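Local structure of extracellular solute-binding protein family 1 (Kribbella flavida, 5IXP) at residues Ser98-Asp112 with Asn269-Ser281. The protein probably binds an extracellular solute and delivers it to an ABC transporter, as other family 1 solute-binding proteins do. Sequence-based numbering, arbitrary orientation.
Sequences SATTSDGRIIGYGTD and NWGGSYLTVPTQS
The Y274 ring takes A99 on one face, the methyl CB standing 3.5 Å from CE2, while the CA of G110 and the CB of S98 approach it obliquely. With CG anti to its own carbonyl carbon (chi1 -65°), the ring reaches across the neighbouring strand, and glycine suits both positions beside Y274: a CB on G108 would clash with that of Y274, whereas one on G110, whose CA is already 3.5 Å from Y274 CD2, would merely come into contact with CE2. At the far end of the ring, OH accepts a long hydrogen bond from a water that also meets S98 OG, and it is bonded to the backbone O of K95, so this phenol is satisfied although largely buried. Replacing Y274 by an alanine is likely to leave a gap against the A99 methyl and the K95 carbonyl without its hydroxyl mate.

The backbones run antiparallel. Y109 and L275 form a hydrogen-bonded pair, Y109 N giving to L275 O at 2.9 Å and L275 N returning to Y109 O at 2.8 Å, both nearly straight. Two residues on, past the non-hydrogen-bonded pair G110 with Y274, T111 N reaches S273 O at 2.9 Å, from above the carbonyl plane. Beyond this the ladder weakens: S273 N to D112 O is a weak 3.5 Å bond, and a water bridges D112 OD1 and S273 OG. On the sheet face opposite Y274, the side chains of T111 and L275 cross at about a right angle, with T111 CG2 3.8 Å from L275 CG, the branched residue offering carbon to leucine.

This pairing joins strand 108-121 to strand 269-276, which in turn pairs antiparallel with strand 58-62 in the mixed sheet, consistent with the periplasmic binding protein fold that the family suggests. Helix 66-70 packs on the Y274 side through I66, whereas helix 284-294 covers Y109 and L275 on the other.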
loop_
_atom_site.group_PDB
_atom_site.type_symbol
_atom_site.label_atom_id
_atom_site.label_comp_id
_atom_site.label_asym_id
_atom_site.label_seq_id
_atom_site.Cartn_x
_atom_site.Cartn_y
_atom_site.Cartn_z
ATOM N N SER A 98 -2.921 5.961 10.503
ATOM C CA SER A 98 -2.158 6.574 9.419
ATOM C C SER A 98 -2.721 7.922 8.997
ATOM O O SER A 98 -2.011 8.691 8.340
ATOM C CB SER A 98 -2.096 5.642 8.206
ATOM O OG SER A 98 -1.429 4.426 8.513
ATOM N N ALA A 99 -3.972 8.228 9.349
ATOM C CA ALA A 99 -4.574 9.529 9.079
ATOM C C ALA A 99 -4.779 10.339 10.355
ATOM O O ALA A 99 -5.599 11.266 10.375
ATOM C CB ALA A 99 -5.905 9.361 8.336
ATOM N N THR A 100 -4.049 10.009 11.418
ATOM C CA THR A 100 -4.135 10.709 12.695
ATOM C C THR A 100 -2.824 11.439 12.949
ATOM O O THR A 100 -1.744 10.862 12.778
ATOM C CB THR A 100 -4.429 9.735 13.839
ATOM O OG1 THR A 100 -5.616 9.003 13.538
ATOM C CG2 THR A 100 -4.634 10.483 15.163
ATOM N N THR A 101 -2.925 12.706 13.343
ATOM C CA THR A 101 -1.757 13.517 13.639
ATOM C C THR A 101 -1.148 13.103 14.972
ATOM O O THR A 101 -1.749 12.376 15.765
ATOM C CB THR A 101 -2.126 14.993 13.715
ATOM O OG1 THR A 101 -2.977 15.199 14.849
ATOM C CG2 THR A 101 -2.849 15.431 12.439
ATOM N N SER A 102 0.058 13.612 15.225
ATOM C CA SER A 102 0.712 13.363 16.506
ATOM C C SER A 102 -0.141 13.839 17.670
ATOM O O SER A 102 -0.123 13.229 18.743
ATOM C CB SER A 102 2.074 14.050 16.536
ATOM O OG SER A 102 2.908 13.557 15.499
ATOM N N ASP A 103 -0.908 14.906 17.476
ATOM C CA ASP A 103 -1.723 15.478 18.536
ATOM C C ASP A 103 -3.132 14.904 18.582
ATOM O O ASP A 103 -3.951 15.374 19.376
ATOM C CB ASP A 103 -1.787 17.000 18.383
ATOM C CG ASP A 103 -2.229 17.424 17.001
ATOM O OD1 ASP A 103 -1.357 17.700 16.148
ATOM O OD2 ASP A 103 -3.453 17.464 16.762
ATOM N N GLY A 104 -3.442 13.916 17.741
ATOM C CA GLY A 104 -4.701 13.208 17.825
ATOM C C GLY A 104 -5.779 13.625 16.844
ATOM O O GLY A 104 -6.864 13.032 16.863
ATOM N N ARG A 105 -5.533 14.624 16.000
ATOM C CA ARG A 105 -6.544 15.030 15.032
ATOM C C ARG A 105 -6.654 13.991 13.921
ATOM O O ARG A 105 -5.648 13.442 13.468
ATOM C CB ARG A 105 -6.196 16.401 14.453
ATOM C CG ARG A 105 -6.355 17.539 15.461
ATOM C CD ARG A 105 -5.854 18.859 14.890
ATOM N NE ARG A 105 -4.395 18.910 14.803
ATOM C CZ ARG A 105 -3.718 19.858 14.165
ATOM N NH1 ARG A 105 -2.391 19.829 14.143
ATOM N NH2 ARG A 105 -4.369 20.826 13.532
ATOM N N ILE A 106 -7.879 13.709 13.491
ATOM C CA ILE A 106 -8.123 12.704 12.461
ATOM C C ILE A 106 -8.541 13.442 11.198
ATOM O O ILE A 106 -9.610 14.063 11.157
ATOM C CB ILE A 106 -9.185 11.684 12.893
ATOM C CG1 ILE A 106 -8.718 10.938 14.146
ATOM C CG2 ILE A 106 -9.473 10.705 11.760
ATOM C CD1 ILE A 106 -9.776 10.042 14.744
ATOM N N ILE A 107 -7.707 13.388 10.158
ATOM C CA ILE A 107 -7.979 14.190 8.970
ATOM C C ILE A 107 -8.517 13.371 7.813
ATOM O O ILE A 107 -8.874 13.952 6.779
ATOM C CB ILE A 107 -6.739 14.988 8.520
ATOM C CG1 ILE A 107 -5.614 14.062 8.053
ATOM C CG2 ILE A 107 -6.268 15.924 9.646
ATOM C CD1 ILE A 107 -4.511 14.818 7.283
ATOM N N GLY A 108 -8.612 12.055 7.949
ATOM C CA GLY A 108 -9.122 11.232 6.864
ATOM C C GLY A 108 -9.942 10.055 7.348
ATOM O O GLY A 108 -9.691 9.483 8.414
ATOM N N TYR A 109 -10.931 9.693 6.531
ATOM C CA TYR A 109 -11.700 8.466 6.681
ATOM C C TYR A 109 -11.207 7.439 5.665
ATOM O O TYR A 109 -11.196 7.714 4.460
ATOM C CB TYR A 109 -13.188 8.732 6.463
ATOM C CG TYR A 109 -13.894 9.427 7.605
ATOM C CD1 TYR A 109 -13.478 9.248 8.922
ATOM C CD2 TYR A 109 -15.011 10.224 7.368
ATOM C CE1 TYR A 109 -14.148 9.849 9.982
ATOM C CE2 TYR A 109 -15.688 10.843 8.419
ATOM C CZ TYR A 109 -15.249 10.654 9.720
ATOM O OH TYR A 109 -15.926 11.265 10.763
ATOM N N GLY A 110 -10.845 6.251 6.145
ATOM C CA GLY A 110 -10.172 5.285 5.289
ATOM C C GLY A 110 -11.097 4.615 4.279
ATOM O O GLY A 110 -12.217 4.196 4.599
ATOM N N THR A 111 -10.607 4.508 3.036
ATOM C CA THR A 111 -11.317 3.771 2.001
ATOM C C THR A 111 -10.746 2.358 1.934
ATOM O O THR A 111 -10.933 1.589 2.880
ATOM C CB THR A 111 -11.250 4.498 0.648
ATOM O OG1 THR A 111 -9.902 4.524 0.158
ATOM C CG2 THR A 111 -11.752 5.940 0.803
ATOM N N ASP A 112 -10.049 1.992 0.854
ATOM C CA ASP A 112 -9.579 0.617 0.732
ATOM C C ASP A 112 -8.166 0.457 1.315
ATOM O O ASP A 112 -7.548 1.414 1.797
ATOM C CB ASP A 112 -9.643 0.160 -0.728
ATOM C CG ASP A 112 -8.728 0.967 -1.649
ATOM O OD1 ASP A 112 -8.308 2.082 -1.273
ATOM O OD2 ASP A 112 -8.435 0.484 -2.768
ATOM N N ASN A 269 1.087 -3.788 4.600
ATOM C CA ASN A 269 0.106 -3.107 3.768
ATOM C C ASN A 269 0.812 -2.285 2.709
ATOM O O ASN A 269 1.815 -1.620 2.994
ATOM C CB ASN A 269 -0.799 -2.188 4.563
ATOM C CG ASN A 269 -1.770 -1.441 3.664
ATOM O OD1 ASN A 269 -2.724 -2.027 3.138
ATOM N ND2 ASN A 269 -1.503 -0.156 3.441
ATOM N N TRP A 270 0.272 -2.319 1.494
ATOM C CA TRP A 270 0.736 -1.472 0.400
ATOM C C TRP A 270 -0.484 -0.807 -0.226
ATOM O O TRP A 270 -1.250 -1.461 -0.938
ATOM C CB TRP A 270 1.518 -2.298 -0.629
ATOM C CG TRP A 270 1.982 -1.570 -1.867
ATOM C CD1 TRP A 270 1.807 -0.250 -2.179
ATOM C CD2 TRP A 270 2.704 -2.147 -2.966
ATOM N NE1 TRP A 270 2.375 0.025 -3.407
ATOM C CE2 TRP A 270 2.930 -1.122 -3.908
ATOM C CE3 TRP A 270 3.185 -3.431 -3.239
ATOM C CZ2 TRP A 270 3.607 -1.343 -5.109
ATOM C CZ3 TRP A 270 3.856 -3.653 -4.439
ATOM C CH2 TRP A 270 4.065 -2.611 -5.353
ATOM N N GLY A 271 -0.664 0.486 0.036
ATOM C CA GLY A 271 -1.651 1.285 -0.677
ATOM C C GLY A 271 -2.929 1.501 0.109
ATOM O O GLY A 271 -3.033 1.218 1.306
ATOM N N GLY A 272 -3.931 2.007 -0.602
ATOM C CA GLY A 272 -5.188 2.396 0.002
ATOM C C GLY A 272 -5.257 3.901 0.215
ATOM O O GLY A 272 -4.248 4.611 0.209
ATOM N N SER A 273 -6.474 4.404 0.401
ATOM C CA SER A 273 -6.673 5.846 0.377
ATOM C C SER A 273 -7.567 6.286 1.532
ATOM O O SER A 273 -7.961 5.490 2.390
ATOM C CB SER A 273 -7.264 6.298 -0.966
ATOM O OG SER A 273 -6.376 6.002 -2.031
ATOM N N TYR A 274 -7.853 7.591 1.543
ATOM C CA TYR A 274 -8.630 8.276 2.569
ATOM C C TYR A 274 -9.453 9.365 1.903
ATOM O O TYR A 274 -9.061 9.914 0.871
ATOM C CB TYR A 274 -7.737 8.948 3.658
ATOM C CG TYR A 274 -6.968 7.958 4.474
ATOM C CD1 TYR A 274 -5.759 7.457 4.022
ATOM C CD2 TYR A 274 -7.466 7.499 5.680
ATOM C CE1 TYR A 274 -5.061 6.525 4.749
ATOM C CE2 TYR A 274 -6.761 6.557 6.434
ATOM C CZ TYR A 274 -5.564 6.083 5.964
ATOM O OH TYR A 274 -4.861 5.147 6.683
ATOM N N LEU A 275 -10.598 9.664 2.497
ATOM C CA LEU A 275 -11.354 10.863 2.159
ATOM C C LEU A 275 -11.084 11.924 3.217
ATOM O O LEU A 275 -11.163 11.644 4.420
ATOM C CB LEU A 275 -12.852 10.561 2.057
ATOM C CG LEU A 275 -13.222 9.421 1.088
ATOM C CD1 LEU A 275 -14.743 9.296 1.014
ATOM C CD2 LEU A 275 -12.638 9.659 -0.295
ATOM N N THR A 276 -10.742 13.133 2.770
ATOM C CA THR A 276 -10.443 14.246 3.665
ATOM C C THR A 276 -11.362 15.416 3.340
ATOM O O THR A 276 -11.937 15.493 2.253
ATOM C CB THR A 276 -8.981 14.712 3.550
ATOM O OG1 THR A 276 -8.772 15.369 2.281
ATOM C CG2 THR A 276 -8.019 13.531 3.703
ATOM N N VAL A 277 -11.485 16.337 4.291
ATOM C CA VAL A 277 -12.341 17.512 4.116
ATOM C C VAL A 277 -11.508 18.753 4.412
ATOM O O VAL A 277 -11.246 19.059 5.582
ATOM C CB VAL A 277 -13.586 17.450 5.018
ATOM C CG1 VAL A 277 -14.413 18.757 4.890
ATOM C CG2 VAL A 277 -14.443 16.200 4.690
ATOM N N PRO A 278 -11.075 19.491 3.392
ATOM C CA PRO A 278 -10.298 20.716 3.638
ATOM C C PRO A 278 -11.116 21.752 4.394
ATOM O O PRO A 278 -12.346 21.809 4.281
ATOM C CB PRO A 278 -9.962 21.218 2.226
ATOM C CG PRO A 278 -10.152 20.064 1.338
ATOM C CD PRO A 278 -11.246 19.217 1.960
ATOM N N THR A 279 -10.417 22.601 5.159
ATOM C CA THR A 279 -11.123 23.710 5.794
ATOM C C THR A 279 -11.661 24.705 4.773
ATOM O O THR A 279 -12.509 25.532 5.121
ATOM C CB THR A 279 -10.227 24.440 6.803
ATOM O OG1 THR A 279 -9.025 24.886 6.164
ATOM C CG2 THR A 279 -9.892 23.529 7.990
ATOM N N GLN A 280 -11.190 24.637 3.522
ATOM C CA GLN A 280 -11.761 25.455 2.458
ATOM C C GLN A 280 -13.242 25.180 2.261
ATOM O O GLN A 280 -13.970 26.042 1.763
ATOM C CB GLN A 280 -11.040 25.187 1.141
ATOM C CG GLN A 280 -9.881 26.066 0.867
ATOM C CD GLN A 280 -9.292 25.790 -0.491
ATOM O OE1 GLN A 280 -10.017 25.689 -1.494
ATOM N NE2 GLN A 280 -7.972 25.655 -0.540
ATOM N N SER A 281 -13.702 23.983 2.610
ATOM C CA SER A 281 -15.092 23.638 2.353
ATOM C C SER A 281 -16.025 24.543 3.143
ATOM O O SER A 281 -15.835 24.759 4.346
ATOM C CB SER A 281 -15.364 22.178 2.706
ATOM O OG SER A 281 -16.751 21.892 2.546
HETATM O O HOH W 1 -2.696 2.765 6.115
HETATM O O HOH W 2 -10.203 16.242 6.944
HETATM O O HOH W 3 -6.791 3.560 -3.033
#